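Local atomic coordinates of beta-agarase B (Zobellia galactanivorans, PDB entry 4ATF), a protein that hydrolyses the beta-1,4-linkages between beta-D-galactose and 3,6-anhydro-L-galactose in agarose, cutting at random with retention of the anomeric configuration. Residues V107-N121 / W194-P208. The protein carries 1 engineered substitution. Sequence-based numbering, arbitrary orientation. Where two conformers were deposited one is given.
Sequences VVYPVYIEARAKVMN and WNKEFHRFGVYWRDP
Two neighbouring antiparallel strands of the GH16 jelly roll, 111-118 and 199-207, meet here along nearly their whole length. Hydrogen-bonded pairs run from V111 with W205 to A117 with H199; F201 N to A115 O, at 2.9 Å, is typical of the ladder. Side chains alternate between the two faces: the hydrogen-bonded pair I113 and V203 turns to the side where both touch I141 of strand 137-145, whereas Y112, E114 and R200, from the non-hydrogen-bonded pairs, take the other.

On that second face a carboxylate is gripped by several donors. NH1 of R200 spans both oxygens of E114 from the syn side, 3.2 Å from OE1 and 3.0 Å from OE2, with the carboxylate and guanidinium planes 62° apart. The hydroxyl of Y112 donates to OE2 of E114 at 2.6 Å, on the anti side and from the opposite face of the carboxylate to R200. Water 1 also donates to OE2, and R300 of strand 293-306 pairs with OE1. Were E114 replaced by an alanine, R200 and R300 would probably be left without their shared counter-charge and the Y112 hydroxyl without this acceptor.

Aromatic rings pack near both ends of the pair. CB of Y109 sits over the five-membered ring of W205, 3.6 Å from its centroid, while the Y109 ring turns its edge to that face and receives CD of P208 over its own. At the other end CB of K118 lies 3.7 Å above the centroid of the F198 ring. With CG opposite the backbone N (chi1 175°) and the chain extended on to NE, R116 lays a guanidinium face over CB of F198, which is 3.5 Å from CZ of R116, and forms a salt bridge with D297, a sodium ligand. Such paired strands, one face turned to the opposing sheet, are characteristic of the concanavalin-like beta-sandwich.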
ATOM      1  N   VAL A 107       9.652  -9.910   3.874  1.00 12.41           N
ATOM      2  CA  VAL A 107      10.711  -9.577   2.938  1.00 12.88           C
ATOM      3  C   VAL A 107      11.671  -8.565   3.577  1.00 12.39           C
ATOM      4  O   VAL A 107      11.294  -7.810   4.467  1.00 11.79           O
ATOM      5  CB  VAL A 107      10.142  -8.936   1.649  1.00 12.35           C
ATOM      6  CG1 VAL A 107       9.398 -10.003   0.837  1.00 14.86           C
ATOM      7  CG2 VAL A 107       9.273  -7.715   1.954  1.00 12.61           C
ATOM      8  N   VAL A 108      12.893  -8.504   3.072  1.00 12.04           N
ATOM      9  CA  VAL A 108      13.801  -7.481   3.569  1.00 11.64           C
ATOM     10  C   VAL A 108      14.671  -6.968   2.435  1.00 11.51           C
ATOM     11  O   VAL A 108      14.920  -7.723   1.449  1.00 11.35           O
ATOM     12  CB  VAL A 108      14.628  -8.073   4.738  1.00 11.62           C
ATOM     13  CG1 VAL A 108      15.609  -9.207   4.234  1.00 11.94           C
ATOM     14  CG2 VAL A 108      15.309  -6.925   5.655  1.00 12.30           C
ATOM     15  N   TYR A 109      15.219  -5.753   2.582  1.00 11.15           N
ATOM     16  CA  TYR A 109      16.208  -5.218   1.590  1.00 11.14           C
ATOM     17  C   TYR A 109      17.403  -6.210   1.446  1.00 11.95           C
ATOM     18  O   TYR A 109      17.747  -6.927   2.426  1.00 12.17           O
ATOM     19  CB  TYR A 109      16.760  -3.833   2.020  1.00 10.37           C
ATOM     20  CG  TYR A 109      17.642  -3.923   3.222  1.00 10.80           C
ATOM     21  CD1 TYR A 109      19.056  -4.178   3.087  1.00 11.07           C
ATOM     22  CD2 TYR A 109      17.108  -3.844   4.484  1.00 10.31           C
ATOM     23  CE1 TYR A 109      19.874  -4.365   4.211  1.00 10.43           C
ATOM     24  CE2 TYR A 109      17.895  -4.076   5.606  1.00 10.43           C
ATOM     25  CZ  TYR A 109      19.271  -4.286   5.461  1.00 12.09           C
ATOM     26  OH  TYR A 109      20.015  -4.468   6.575  1.00 17.89           O
ATOM     27  N   PRO A 110      18.058  -6.271   0.262  1.00 11.70           N
ATOM     28  CA  PRO A 110      17.676  -5.615  -0.998  1.00 11.90           C
ATOM     29  C   PRO A 110      16.536  -6.430  -1.622  1.00 11.57           C
ATOM     30  O   PRO A 110      16.600  -7.685  -1.682  1.00 11.24           O
ATOM     31  CB  PRO A 110      18.963  -5.696  -1.871  1.00 12.73           C
ATOM     32  CG  PRO A 110      19.668  -7.002  -1.409  1.00 12.24           C
ATOM     33  CD  PRO A 110      19.359  -6.998   0.155  1.00 13.06           C
ATOM     34  N   VAL A 111      15.484  -5.740  -2.076  1.00 10.20           N
ATOM     35  CA  VAL A 111      14.342  -6.471  -2.649  1.00 11.04           C
ATOM     36  C   VAL A 111      13.543  -5.513  -3.565  1.00 10.97           C
ATOM     37  O   VAL A 111      13.370  -4.321  -3.243  1.00 11.86           O
ATOM     38  CB  VAL A 111      13.384  -7.063  -1.559  1.00 11.29           C
ATOM     39  CG1 VAL A 111      12.759  -5.934  -0.625  1.00  9.93           C
ATOM     40  CG2 VAL A 111      12.355  -8.056  -2.146  1.00 12.50           C
ATOM     41  N   TYR A 112      13.097  -6.015  -4.699  1.00 10.70           N
ATOM     42  CA  TYR A 112      12.278  -5.229  -5.638  1.00 11.78           C
ATOM     43  C   TYR A 112      10.899  -5.891  -5.585  1.00 11.11           C
ATOM     44  O   TYR A 112      10.812  -7.115  -5.812  1.00 11.63           O
ATOM     45  CB  TYR A 112      12.806  -5.370  -7.107  1.00 12.21           C
ATOM     46  CG  TYR A 112      11.937  -4.543  -8.051  1.00 12.15           C
ATOM     47  CD1 TYR A 112      11.942  -3.150  -7.935  1.00 11.55           C
ATOM     48  CD2 TYR A 112      11.066  -5.142  -8.968  1.00 12.05           C
ATOM     49  CE1 TYR A 112      11.086  -2.327  -8.731  1.00 14.12           C
ATOM     50  CE2 TYR A 112      10.201  -4.324  -9.809  1.00 11.32           C
ATOM     51  CZ  TYR A 112      10.221  -2.912  -9.649  1.00 13.01           C
ATOM     52  OH  TYR A 112       9.410  -2.073 -10.367  1.00 13.14           O
ATOM     53  N   ILE A 113       9.851  -5.096  -5.341  0.50 10.13           N
ATOM     54  CA  ILE A 113       8.483  -5.608  -5.286  0.50  8.64           C
ATOM     55  C   ILE A 113       7.598  -4.745  -6.146  0.50  9.78           C
ATOM     56  O   ILE A 113       7.684  -3.529  -6.056  0.50 10.20           O
ATOM     57  CB  ILE A 113       7.971  -5.582  -3.837  0.50  7.45           C
ATOM     58  CG1 ILE A 113       8.854  -6.463  -2.942  0.50  6.04           C
ATOM     59  CG2 ILE A 113       6.495  -6.012  -3.772  0.50  8.76           C
ATOM     60  CD1 ILE A 113       8.530  -6.286  -1.409  0.50  6.20           C
ATOM     61  N   GLU A 114       6.764  -5.380  -6.978  1.00 10.25           N
ATOM     62  CA  GLU A 114       5.941  -4.689  -7.943  1.00 10.78           C
ATOM     63  C   GLU A 114       4.583  -5.363  -8.080  1.00 11.64           C
ATOM     64  O   GLU A 114       4.460  -6.601  -8.324  1.00 12.59           O
ATOM     65  CB  GLU A 114       6.675  -4.684  -9.292  1.00 10.59           C
ATOM     66  CG  GLU A 114       6.033  -3.801 -10.377  1.00 10.77           C
ATOM     67  CD  GLU A 114       6.801  -3.910 -11.710  1.00 11.97           C
ATOM     68  OE1 GLU A 114       6.536  -4.860 -12.473  1.00 12.83           O
ATOM     69  OE2 GLU A 114       7.656  -3.038 -12.010  1.00 13.17           O
ATOM     70  N   ALA A 115       3.543  -4.553  -7.964  1.00 11.45           N
ATOM     71  CA  ALA A 115       2.171  -5.030  -8.139  1.00 11.20           C
ATOM     72  C   ALA A 115       1.590  -4.452  -9.401  1.00 11.68           C
ATOM     73  O   ALA A 115       1.758  -3.259  -9.632  1.00 13.02           O
ATOM     74  CB  ALA A 115       1.328  -4.541  -6.986  1.00 10.72           C
ATOM     75  N   ARG A 116       0.911  -5.279 -10.210  1.00 11.09           N
ATOM     76  CA  ARG A 116       0.136  -4.764 -11.301  1.00 10.96           C
ATOM     77  C   ARG A 116      -1.338  -4.656 -10.797  1.00 11.81           C
ATOM     78  O   ARG A 116      -1.990  -5.681 -10.466  1.00 12.22           O
ATOM     79  CB  ARG A 116       0.284  -5.662 -12.549  1.00 11.43           C
ATOM     80  CG  ARG A 116      -0.629  -5.226 -13.749  1.00 11.11           C
ATOM     81  CD  ARG A 116      -0.378  -6.042 -15.015  1.00 13.64           C
ATOM     82  NE  ARG A 116      -0.936  -5.317 -16.215  1.00 16.75           N
ATOM     83  CZ  ARG A 116      -2.121  -5.550 -16.752  1.00 18.37           C
ATOM     84  NH1 ARG A 116      -2.911  -6.508 -16.246  1.00 18.52           N
ATOM     85  NH2 ARG A 116      -2.537  -4.845 -17.808  1.00 17.99           N
ATOM     86  N   ALA A 117      -1.855  -3.425 -10.687  1.00 10.81           N
ATOM     87  CA  ALA A 117      -3.110  -3.218  -9.973  1.00 10.05           C
ATOM     88  C   ALA A 117      -3.923  -2.129 -10.620  1.00 10.72           C
ATOM     89  O   ALA A 117      -3.385  -1.244 -11.356  1.00 11.59           O
ATOM     90  CB  ALA A 117      -2.825  -2.833  -8.419  1.00  9.07           C
ATOM     91  N   LYS A 118      -5.206  -2.115 -10.316  1.00 11.48           N
ATOM     92  CA  LYS A 118      -6.129  -1.100 -10.835  1.00 11.13           C
ATOM     93  C   LYS A 118      -6.804  -0.348  -9.682  1.00 12.09           C
ATOM     94  O   LYS A 118      -7.684  -0.877  -8.986  1.00 11.02           O
ATOM     95  CB  LYS A 118      -7.160  -1.755 -11.770  1.00 12.50           C
ATOM     96  CG  LYS A 118      -8.099  -0.790 -12.484  1.00 14.70           C
ATOM     97  CD  LYS A 118      -9.040  -1.619 -13.414  1.00 19.09           C
ATOM     98  CE  LYS A 118     -10.260  -0.835 -13.667  1.00 25.31           C
ATOM     99  NZ  LYS A 118      -9.930  -0.244 -14.934  1.00 30.17           N
ATOM    100  N   VAL A 119      -6.367   0.894  -9.488  1.00 11.53           N
ATOM    101  CA  VAL A 119      -6.856   1.768  -8.382  1.00 10.87           C
ATOM    102  C   VAL A 119      -8.393   1.871  -8.518  1.00 11.59           C
ATOM    103  O   VAL A 119      -8.913   2.004  -9.672  1.00 11.27           O
ATOM    104  CB  VAL A 119      -6.191   3.184  -8.515  1.00  9.99           C
ATOM    105  CG1 VAL A 119      -6.780   4.220  -7.492  1.00  9.16           C
ATOM    106  CG2 VAL A 119      -4.645   3.030  -8.322  1.00 10.69           C
ATOM    107  N   MET A 120      -9.130   1.797  -7.404  1.00 10.77           N
ATOM    108  CA  MET A 120     -10.595   1.940  -7.447  1.00 11.47           C
ATOM    109  C   MET A 120     -11.105   3.322  -7.875  1.00 12.74           C
ATOM    110  O   MET A 120     -10.505   4.345  -7.524  1.00 12.78           O
ATOM    111  CB  MET A 120     -11.182   1.716  -6.047  1.00 11.54           C
ATOM    112  CG  MET A 120     -10.882   0.340  -5.495  1.00 11.48           C
ATOM    113  SD  MET A 120     -11.801   0.038  -3.924  1.00 14.56           S
ATOM    114  CE  MET A 120     -10.954   1.258  -2.845  1.00 14.99           C
ATOM    115  N   ASN A 121     -12.276   3.357  -8.525  1.00 11.93           N
ATOM    116  CA  ASN A 121     -12.994   4.603  -8.755  1.00 12.58           C
ATOM    117  C   ASN A 121     -13.830   4.909  -7.488  1.00 12.37           C
ATOM    118  O   ASN A 121     -15.064   4.907  -7.533  1.00 13.16           O
ATOM    119  CB  ASN A 121     -13.912   4.436  -9.976  1.00 12.76           C
ATOM    120  CG  ASN A 121     -14.562   5.754 -10.404  1.00 16.14           C
ATOM    121  OD1 ASN A 121     -14.247   6.836  -9.887  1.00 13.33           O
ATOM    122  ND2 ASN A 121     -15.505   5.654 -11.324  1.00 18.28           N
ATOM    123  N   TRP A 194      -5.609   7.192 -12.741  1.00 12.55           N
ATOM    124  CA  TRP A 194      -5.136   5.873 -12.314  1.00 13.23           C
ATOM    125  C   TRP A 194      -6.258   4.821 -12.383  1.00 13.89           C
ATOM    126  O   TRP A 194      -5.962   3.649 -12.702  1.00 13.39           O
ATOM    127  CB  TRP A 194      -4.465   5.934 -10.910  1.00 11.67           C
ATOM    128  CG  TRP A 194      -3.277   6.875 -11.033  1.00 12.18           C
ATOM    129  CD1 TRP A 194      -3.224   8.142 -10.581  1.00 10.39           C
ATOM    130  CD2 TRP A 194      -2.052   6.646 -11.764  1.00 11.77           C
ATOM    131  NE1 TRP A 194      -2.044   8.735 -10.962  1.00 12.59           N
ATOM    132  CE2 TRP A 194      -1.306   7.852 -11.703  1.00 12.00           C
ATOM    133  CE3 TRP A 194      -1.533   5.551 -12.482  1.00  9.70           C
ATOM    134  CZ2 TRP A 194      -0.050   8.007 -12.304  1.00 12.96           C
ATOM    135  CZ3 TRP A 194      -0.276   5.686 -13.085  1.00 13.62           C
ATOM    136  CH2 TRP A 194       0.471   6.911 -12.975  1.00 13.41           C
ATOM    137  N   ASN A 195      -7.514   5.254 -12.132  1.00 14.31           N
ATOM    138  CA  ASN A 195      -8.624   4.280 -12.044  1.00 13.59           C
ATOM    139  C   ASN A 195      -9.013   3.629 -13.432  1.00 14.49           C
ATOM    140  O   ASN A 195      -9.794   2.654 -13.484  1.00 13.82           O
ATOM    141  CB  ASN A 195      -9.843   4.859 -11.316  1.00 14.14           C
ATOM    142  CG  ASN A 195     -10.590   5.904 -12.141  1.00 14.55           C
ATOM    143  OD1 ASN A 195     -11.043   6.939 -11.607  1.00 18.69           O
ATOM    144  ND2 ASN A 195     -10.766   5.635 -13.413  1.00 10.74           N
ATOM    145  N   LYS A 196      -8.430   4.118 -14.534  1.00 14.38           N
ATOM    146  CA  LYS A 196      -8.880   3.673 -15.849  1.00 14.93           C
ATOM    147  C   LYS A 196      -8.230   2.356 -16.273  1.00 15.68           C
ATOM    148  O   LYS A 196      -8.810   1.665 -17.098  1.00 15.79           O
ATOM    149  CB  LYS A 196      -8.632   4.746 -16.919  1.00 15.47           C
ATOM    150  CG  LYS A 196      -9.481   6.023 -16.718  1.00 17.11           C
ATOM    151  CD  LYS A 196      -9.384   6.938 -17.910  1.00 23.03           C
ATOM    152  CE  LYS A 196     -10.711   7.721 -18.072  1.00 29.43           C
ATOM    153  NZ  LYS A 196     -10.704   8.890 -17.287  1.00 31.74           N
ATOM    154  N   GLU A 197      -7.048   2.017 -15.746  1.00 14.86           N
ATOM    155  CA  GLU A 197      -6.272   0.856 -16.284  1.00 15.84           C
ATOM    156  C   GLU A 197      -5.448   0.197 -15.208  1.00 14.48           C
ATOM    157  O   GLU A 197      -5.222   0.801 -14.178  1.00 13.15           O
ATOM    158  CB  GLU A 197      -5.294   1.285 -17.435  1.00 16.35           C
ATOM    159  CG  GLU A 197      -5.902   2.018 -18.575  0.70 17.42           C
ATOM    160  CD  GLU A 197      -6.738   1.190 -19.501  0.70 23.28           C
ATOM    161  OE1 GLU A 197      -6.835  -0.059 -19.387  0.70 24.10           O
ATOM    162  OE2 GLU A 197      -7.281   1.808 -20.418  0.70 26.10           O
ATOM    163  N   PHE A 198      -5.051  -1.055 -15.422  1.00 13.76           N
ATOM    164  CA  PHE A 198      -3.964  -1.613 -14.629  1.00 14.48           C
ATOM    165  C   PHE A 198      -2.661  -0.906 -14.900  1.00 13.74           C
ATOM    166  O   PHE A 198      -2.312  -0.640 -16.070  1.00 14.47           O
ATOM    167  CB  PHE A 198      -3.796  -3.141 -14.913  1.00 14.12           C
ATOM    168  CG  PHE A 198      -4.910  -3.974 -14.271  1.00 16.32           C
ATOM    169  CD1 PHE A 198      -6.148  -4.163 -14.966  1.00 17.22           C
ATOM    170  CD2 PHE A 198      -4.761  -4.515 -12.974  1.00 15.11           C
ATOM    171  CE1 PHE A 198      -7.217  -4.873 -14.389  1.00 19.91           C
ATOM    172  CE2 PHE A 198      -5.802  -5.258 -12.420  1.00 15.93           C
ATOM    173  CZ  PHE A 198      -7.032  -5.416 -13.098  1.00 19.55           C
ATOM    174  N   HIS A 199      -1.906  -0.653 -13.836  1.00 12.60           N
ATOM    175  CA  HIS A 199      -0.540  -0.133 -13.959  1.00 11.90           C
ATOM    176  C   HIS A 199       0.379  -0.938 -13.043  1.00 11.48           C
ATOM    177  O   HIS A 199      -0.061  -1.677 -12.113  1.00 11.57           O
ATOM    178  CB  HIS A 199      -0.520   1.365 -13.526  1.00 11.35           C
ATOM    179  CG  HIS A 199      -1.284   2.267 -14.456  1.00 11.62           C
ATOM    180  ND1 HIS A 199      -0.720   2.832 -15.589  1.00 13.00           N
ATOM    181  CD2 HIS A 199      -2.559   2.694 -14.429  1.00 10.77           C
ATOM    182  CE1 HIS A 199      -1.623   3.561 -16.223  1.00 15.53           C
ATOM    183  NE2 HIS A 199      -2.753   3.500 -15.534  1.00 14.97           N
ATOM    184  N   ARG A 200       1.670  -0.793 -13.270  1.00 11.66           N
ATOM    185  CA  ARG A 200       2.667  -1.500 -12.462  1.00 11.70           C
ATOM    186  C   ARG A 200       3.299  -0.515 -11.491  1.00 11.67           C
ATOM    187  O   ARG A 200       3.957   0.440 -11.934  1.00 13.75           O
ATOM    188  CB  ARG A 200       3.778  -2.053 -13.380  1.00 11.53           C
ATOM    189  CG  ARG A 200       3.351  -3.292 -14.197  1.00 15.73           C
ATOM    190  CD  ARG A 200       4.588  -4.064 -14.587  1.00 24.38           C
ATOM    191  NE  ARG A 200       5.170  -3.435 -15.651  1.00 25.75           N
ATOM    192  CZ  ARG A 200       6.433  -3.107 -15.870  1.00 23.50           C
ATOM    193  NH1 ARG A 200       7.487  -3.212 -15.012  1.00 20.90           N
ATOM    194  NH2 ARG A 200       6.556  -2.588 -17.051  1.00 18.10           N
ATOM    195  N   PHE A 201       3.151  -0.755 -10.192  1.00 11.22           N
ATOM    196  CA  PHE A 201       3.724   0.077  -9.159  1.00  9.55           C
ATOM    197  C   PHE A 201       4.777  -0.752  -8.395  1.00 10.09           C
ATOM    198  O   PHE A 201       4.432  -1.785  -7.811  1.00  9.87           O
ATOM    199  CB  PHE A 201       2.591   0.492  -8.180  1.00  8.59           C
ATOM    200  CG  PHE A 201       1.442   1.173  -8.855  1.00 11.05           C
ATOM    201  CD1 PHE A 201       1.511   2.525  -9.168  1.00 10.64           C
ATOM    202  CD2 PHE A 201       0.308   0.450  -9.208  1.00  9.48           C
ATOM    203  CE1 PHE A 201       0.435   3.207  -9.809  1.00 11.49           C
ATOM    204  CE2 PHE A 201      -0.809   1.052  -9.847  1.00 10.38           C
ATOM    205  CZ  PHE A 201      -0.780   2.478 -10.137  1.00 10.41           C
ATOM    206  N   GLY A 202       6.029  -0.277  -8.349  1.00  9.54           N
ATOM    207  CA  GLY A 202       7.078  -1.056  -7.739  1.00 10.28           C
ATOM    208  C   GLY A 202       7.949  -0.185  -6.846  1.00 10.92           C
ATOM    209  O   GLY A 202       7.948   1.081  -6.951  1.00  9.86           O
ATOM    210  N   VAL A 203       8.713  -0.852  -5.982  0.50 10.26           N
ATOM    211  CA  VAL A 203       9.685  -0.176  -5.140  0.50 10.76           C
ATOM    212  C   VAL A 203      10.925  -1.050  -5.055  0.50 10.72           C
ATOM    213  O   VAL A 203      10.826  -2.269  -4.862  0.50 10.93           O
ATOM    214  CB  VAL A 203       9.162   0.054  -3.713  0.50 10.31           C
ATOM    215  CG1 VAL A 203       9.145  -1.263  -2.922  0.50  8.22           C
ATOM    216  CG2 VAL A 203      10.030   1.098  -2.983  0.50 11.67           C
ATOM    217  N   TYR A 204      12.097  -0.436  -5.242  1.00 10.55           N
ATOM    218  CA  TYR A 204      13.370  -1.111  -4.907  1.00 10.85           C
ATOM    219  C   TYR A 204      13.746  -0.604  -3.523  1.00 10.59           C
ATOM    220  O   TYR A 204      14.133   0.591  -3.368  1.00 12.51           O
ATOM    221  CB  TYR A 204      14.499  -0.749  -5.894  1.00 10.99           C
ATOM    222  CG  TYR A 204      15.832  -1.461  -5.627  1.00 11.39           C
ATOM    223  CD1 TYR A 204      15.897  -2.656  -4.823  1.00 11.45           C
ATOM    224  CD2 TYR A 204      17.049  -0.966  -6.193  1.00 13.31           C
ATOM    225  CE1 TYR A 204      17.132  -3.315  -4.610  1.00 13.27           C
ATOM    226  CE2 TYR A 204      18.274  -1.653  -5.996  1.00 13.01           C
ATOM    227  CZ  TYR A 204      18.280  -2.800  -5.205  1.00 15.86           C
ATOM    228  OH  TYR A 204      19.480  -3.404  -5.013  1.00 18.81           O
ATOM    229  N   TRP A 205      13.648  -1.484  -2.518  1.00 10.07           N
ATOM    230  CA  TRP A 205      14.072  -1.150  -1.167  1.00  9.85           C
ATOM    231  C   TRP A 205      15.504  -1.722  -1.138  1.00 10.07           C
ATOM    232  O   TRP A 205      15.699  -2.944  -0.971  1.00 10.06           O
ATOM    233  CB  TRP A 205      13.168  -1.879  -0.194  1.00 10.60           C
ATOM    234  CG  TRP A 205      13.557  -1.841   1.274  1.00  9.34           C
ATOM    235  CD1 TRP A 205      14.429  -0.961   1.936  1.00  9.52           C
ATOM    236  CD2 TRP A 205      13.002  -2.700   2.261  1.00  8.99           C
ATOM    237  NE1 TRP A 205      14.489  -1.295   3.324  1.00  9.89           N
ATOM    238  CE2 TRP A 205      13.605  -2.349   3.534  1.00 10.67           C
ATOM    239  CE3 TRP A 205      12.061  -3.774   2.194  1.00  9.33           C
ATOM    240  CZ2 TRP A 205      13.296  -3.032   4.729  1.00 10.33           C
ATOM    241  CZ3 TRP A 205      11.725  -4.479   3.429  1.00 11.84           C
ATOM    242  CH2 TRP A 205      12.382  -4.094   4.670  1.00 12.64           C
ATOM    243  N   ARG A 206      16.492  -0.833  -1.329  1.00 10.38           N
ATOM    244  CA  ARG A 206      17.884  -1.292  -1.586  1.00 11.07           C
ATOM    245  C   ARG A 206      18.658  -1.545  -0.254  1.00 11.74           C
ATOM    246  O   ARG A 206      19.396  -2.554  -0.122  1.00  9.82           O
ATOM    247  CB  ARG A 206      18.632  -0.280  -2.462  1.00  9.86           C
ATOM    248  CG  ARG A 206      20.070  -0.736  -2.895  1.00 10.97           C
ATOM    249  CD  ARG A 206      20.753   0.484  -3.585  1.00 14.92           C
ATOM    250  NE  ARG A 206      21.274   1.462  -2.622  1.00 15.07           N
ATOM    251  CZ  ARG A 206      21.847   2.629  -2.929  1.00 18.15           C
ATOM    252  NH1 ARG A 206      21.971   3.000  -4.225  1.00 17.83           N
ATOM    253  NH2 ARG A 206      22.315   3.412  -1.927  1.00 14.09           N
ATOM    254  N   ASP A 207      18.488  -0.647   0.719  1.00 10.77           N
ATOM    255  CA  ASP A 207      19.167  -0.764   1.984  1.00 11.25           C
ATOM    256  C   ASP A 207      18.354   0.127   2.951  1.00 11.06           C
ATOM    257  O   ASP A 207      17.409   0.768   2.511  1.00 11.86           O
ATOM    258  CB  ASP A 207      20.682  -0.332   1.909  1.00 11.66           C
ATOM    259  CG  ASP A 207      20.895   1.100   1.340  1.00 14.51           C
ATOM    260  OD1 ASP A 207      20.581   2.111   2.045  1.00 12.77           O
ATOM    261  OD2 ASP A 207      21.442   1.231   0.217  1.00 13.03           O
ATOM    262  N   PRO A 208      18.727   0.206   4.246  1.00 11.34           N
ATOM    263  CA  PRO A 208      17.912   1.021   5.210  1.00 11.27           C
ATOM    264  C   PRO A 208      17.776   2.518   4.884  1.00 11.82           C
ATOM    265  O   PRO A 208      16.894   3.205   5.464  1.00 13.54           O
ATOM    266  CB  PRO A 208      18.690   0.840   6.553  1.00 10.44           C
ATOM    267  CG  PRO A 208      19.329  -0.611   6.395  1.00 11.94           C
ATOM    268  CD  PRO A 208      19.790  -0.596   4.916  1.00 10.19           C
TER
HETATM  269  O   HOH W   1       7.065  -0.444 -12.473  1.00 14.26           O
HETATM  270  O   HOH W   2      -4.257   1.685 -11.469  1.00 11.93           O
HETATM  271  O   HOH W   3     -10.958   1.244 -11.339  1.00 21.43           O